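Local coordinates for protein glycoside Hydrolase (Bacteroides uniformis, PDB 5TA0) that probably hydrolyses agarose-type galactan chains as a glycoside hydrolase of a human intestinal Bacteroides, at residues Val27-Asn32 / Lys443-Ile448. Sequence-based numbering, arbitrary orientation. Where two conformers were deposited one is given.
Sequences VQLNLN and KNVYFI
Leu29 lies over one face of the Phe447 ring in a CH-pi contact: CB of Leu29 is 4.1 Å from the ring centroid of Phe447 and only 13° off its normal. The two side chains run past each other in opposite senses, which brings Leu29 CD2 to 4.0 Å from Phe447 CD2, over the same ring. With CG of Phe447 anti to the backbone N (chi1 -172°), the ring extends toward strand 27-30. Replacing Phe447 with an alanine is likely to take away the face on which Leu29 CB rests and open a gap beside that leucine.

Purely aliphatic contacts continue the row. Leu29 and Val445 meet tip to tip, CD2 of the former 4.0 Å from CG1 of the latter, whereas Leu31 crosses Val445 at about a right angle, its CD2 4.2 Å from Val445 CG2.

The axes of segments 27-30 and 444-448 approach to 9.3 Å at 153°, close to antiparallel, too far apart for backbone pairing; Val27 and Leu29 instead hydrogen-bond through their backbones to strand 457-464. Tyr513 also touches Leu29 and Phe447. Dispersion and side-chain shape, rather than polar bonds, therefore join two non-adjacent strands of one sheet, and the corner after strand 25-30, consistent with strong curvature of that sheet in the beta-sandwich region.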
ATOM      1  N   VAL A  27      -1.963  21.768 -14.567  0.50 17.16           N
ATOM      2  CA  VAL A  27      -2.408  21.123 -13.353  0.50 17.70           C
ATOM      3  C   VAL A  27      -3.531  21.999 -12.780  0.50 17.35           C
ATOM      4  O   VAL A  27      -3.300  23.167 -12.468  0.50 17.40           O
ATOM      5  CB  VAL A  27      -1.207  21.003 -12.391  0.50 18.70           C
ATOM      6  CG1 VAL A  27      -1.613  20.512 -11.038  0.50 19.91           C
ATOM      7  CG2 VAL A  27      -0.150  20.078 -12.966  0.50 18.41           C
ATOM      8  N   GLN A  28      -4.734  21.436 -12.674  1.00 16.53           N
ATOM      9  CA  GLN A  28      -5.951  22.178 -12.304  1.00 17.17           C
ATOM     10  C   GLN A  28      -6.509  21.672 -10.977  1.00 16.05           C
ATOM     11  O   GLN A  28      -6.617  20.453 -10.767  1.00 15.66           O
ATOM     12  CB  GLN A  28      -6.983  21.961 -13.415  1.00 20.06           C
ATOM     13  CG  GLN A  28      -8.292  22.716 -13.298  1.00 24.99           C
ATOM     14  CD  GLN A  28      -9.163  22.557 -14.545  1.00 28.23           C
ATOM     15  OE1 GLN A  28     -10.061  21.713 -14.584  1.00 30.42           O
ATOM     16  NE2 GLN A  28      -8.868  23.338 -15.584  1.00 30.96           N
ATOM     17  N   LEU A  29      -6.870  22.602 -10.095  1.00 13.98           N
ATOM     18  CA  LEU A  29      -7.499  22.328  -8.810  1.00 14.00           C
ATOM     19  C   LEU A  29      -8.889  22.951  -8.857  1.00 13.53           C
ATOM     20  O   LEU A  29      -9.006  24.185  -8.936  1.00 14.11           O
ATOM     21  CB  LEU A  29      -6.684  22.975  -7.694  1.00 14.20           C
ATOM     22  CG  LEU A  29      -7.245  23.093  -6.273  1.00 14.25           C
ATOM     23  CD1 LEU A  29      -7.702  21.759  -5.745  1.00 15.08           C
ATOM     24  CD2 LEU A  29      -6.218  23.679  -5.327  1.00 14.76           C
ATOM     25  N   ASN A  30      -9.933  22.131  -8.834  1.00 12.67           N
ATOM     26  CA  ASN A  30     -11.306  22.626  -8.785  1.00 13.79           C
ATOM     27  C   ASN A  30     -11.812  22.488  -7.354  1.00 12.87           C
ATOM     28  O   ASN A  30     -12.473  21.498  -7.001  1.00 12.39           O
ATOM     29  CB  ASN A  30     -12.184  21.891  -9.802  1.00 15.73           C
ATOM     30  CG  ASN A  30     -11.753  22.149 -11.236  1.00 18.25           C
ATOM     31  OD1 ASN A  30     -11.513  23.289 -11.613  1.00 24.26           O
ATOM     32  ND2 ASN A  30     -11.596  21.100 -12.016  1.00 20.12           N
ATOM     33  N   LEU A  31     -11.491  23.477  -6.512  1.00 12.40           N
ATOM     34  CA  LEU A  31     -11.632  23.315  -5.058  1.00 13.17           C
ATOM     35  C   LEU A  31     -13.075  23.413  -4.537  1.00 12.48           C
ATOM     36  O   LEU A  31     -13.298  23.188  -3.364  1.00 12.68           O
ATOM     37  CB  LEU A  31     -10.651  24.201  -4.262  1.00 13.64           C
ATOM     38  CG  LEU A  31     -10.515  25.677  -4.670  1.00 14.13           C
ATOM     39  CD1 LEU A  31     -11.864  26.401  -4.639  1.00 14.92           C
ATOM     40  CD2 LEU A  31      -9.524  26.442  -3.811  1.00 15.02           C
ATOM     41  N   ASN A  32     -14.033  23.703  -5.415  1.00 12.46           N
ATOM     42  CA  ASN A  32     -15.463  23.652  -5.070  1.00 12.73           C
ATOM     43  C   ASN A  32     -16.157  22.346  -5.456  1.00 12.32           C
ATOM     44  O   ASN A  32     -17.344  22.197  -5.195  1.00 12.45           O
ATOM     45  CB  ASN A  32     -16.197  24.819  -5.735  1.00 13.47           C
ATOM     46  CG  ASN A  32     -16.233  24.689  -7.242  1.00 13.94           C
ATOM     47  OD1 ASN A  32     -15.193  24.483  -7.887  1.00 15.47           O
ATOM     48  ND2 ASN A  32     -17.416  24.817  -7.826  1.00 15.91           N
ATOM     49  N   LYS A 443     -10.575  26.506   5.954  1.00 12.58           N
ATOM     50  CA  LYS A 443      -9.872  27.591   5.269  1.00 13.39           C
ATOM     51  C   LYS A 443      -8.621  27.135   4.530  1.00 13.13           C
ATOM     52  O   LYS A 443      -8.033  27.894   3.761  1.00 13.91           O
ATOM     53  CB  LYS A 443      -9.470  28.674   6.295  1.00 15.70           C
ATOM     54  CG  LYS A 443     -10.637  29.170   7.138  1.00 18.83           C
ATOM     55  CD  LYS A 443     -10.305  30.357   8.018  1.00 22.02           C
ATOM     56  CE  LYS A 443     -11.535  30.757   8.820  1.00 25.27           C
ATOM     57  NZ  LYS A 443     -11.407  32.097   9.461  1.00 28.87           N
ATOM     58  N   ASN A 444      -8.196  25.898   4.794  1.00 12.81           N
ATOM     59  CA  ASN A 444      -6.961  25.364   4.230  1.00 13.82           C
ATOM     60  C   ASN A 444      -7.214  24.380   3.108  1.00 13.20           C
ATOM     61  O   ASN A 444      -8.113  23.538   3.217  1.00 14.03           O
ATOM     62  CB  ASN A 444      -6.153  24.669   5.308  1.00 15.55           C
ATOM     63  CG  ASN A 444      -5.608  25.638   6.321  1.00 17.80           C
ATOM     64  OD1 ASN A 444      -4.905  26.576   5.959  1.00 21.15           O
ATOM     65  ND2 ASN A 444      -5.924  25.429   7.576  1.00 20.59           N
ATOM     66  N   VAL A 445      -6.434  24.496   2.044  1.00 11.65           N
ATOM     67  CA  VAL A 445      -6.503  23.564   0.915  1.00 11.03           C
ATOM     68  C   VAL A 445      -5.111  23.017   0.662  1.00 11.08           C
ATOM     69  O   VAL A 445      -4.166  23.790   0.547  1.00 12.32           O
ATOM     70  CB  VAL A 445      -7.029  24.228  -0.365  1.00 11.32           C
ATOM     71  CG1 VAL A 445      -7.209  23.203  -1.484  1.00 11.83           C
ATOM     72  CG2 VAL A 445      -8.342  24.930  -0.076  1.00 11.49           C
ATOM     73  N   TYR A 446      -4.998  21.697   0.547  1.00 10.11           N
ATOM     74  CA  TYR A 446      -3.730  20.988   0.335  1.00 10.04           C
ATOM     75  C   TYR A 446      -3.780  20.406  -1.052  1.00  9.51           C
ATOM     76  O   TYR A 446      -4.654  19.593  -1.359  1.00 10.53           O
ATOM     77  CB  TYR A 446      -3.527  19.885   1.395  1.00 10.10           C
ATOM     78  CG  TYR A 446      -3.589  20.450   2.771  1.00 10.56           C
ATOM     79  CD1 TYR A 446      -2.480  21.092   3.313  1.00 11.45           C
ATOM     80  CD2 TYR A 446      -4.768  20.416   3.508  1.00 11.02           C
ATOM     81  CE1 TYR A 446      -2.537  21.662   4.561  1.00 11.65           C
ATOM     82  CE2 TYR A 446      -4.838  20.986   4.776  1.00 11.91           C
ATOM     83  CZ  TYR A 446      -3.709  21.603   5.286  1.00 12.40           C
ATOM     84  OH  TYR A 446      -3.742  22.211   6.519  1.00 14.74           O
ATOM     85  N   PHE A 447      -2.860  20.853  -1.910  1.00  9.19           N
ATOM     86  CA  PHE A 447      -2.765  20.448  -3.301  1.00  9.44           C
ATOM     87  C   PHE A 447      -1.466  19.655  -3.449  1.00  9.30           C
ATOM     88  O   PHE A 447      -0.367  20.210  -3.257  1.00  9.47           O
ATOM     89  CB  PHE A 447      -2.766  21.713  -4.162  1.00  9.97           C
ATOM     90  CG  PHE A 447      -2.858  21.503  -5.652  1.00 11.01           C
ATOM     91  CD1 PHE A 447      -3.299  20.332  -6.253  1.00 11.53           C
ATOM     92  CD2 PHE A 447      -2.543  22.591  -6.481  1.00 12.04           C
ATOM     93  CE1 PHE A 447      -3.393  20.231  -7.634  1.00 11.90           C
ATOM     94  CE2 PHE A 447      -2.673  22.497  -7.845  1.00 12.45           C
ATOM     95  CZ  PHE A 447      -3.098  21.335  -8.413  1.00 12.79           C
ATOM     96  N   ILE A 448      -1.594  18.350  -3.698  1.00  8.60           N
ATOM     97  CA  ILE A 448      -0.419  17.455  -3.716  1.00  8.79           C
ATOM     98  C   ILE A 448      -0.146  17.030  -5.131  1.00  8.37           C
ATOM     99  O   ILE A 448      -1.048  16.602  -5.842  1.00  8.76           O
ATOM    100  CB  ILE A 448      -0.628  16.198  -2.837  1.00  9.14           C
ATOM    101  CG1 ILE A 448      -1.113  16.555  -1.429  1.00  9.49           C
ATOM    102  CG2 ILE A 448       0.643  15.377  -2.764  1.00  9.08           C
ATOM    103  CD1 ILE A 448      -2.580  16.301  -1.181  1.00 10.09           C
TER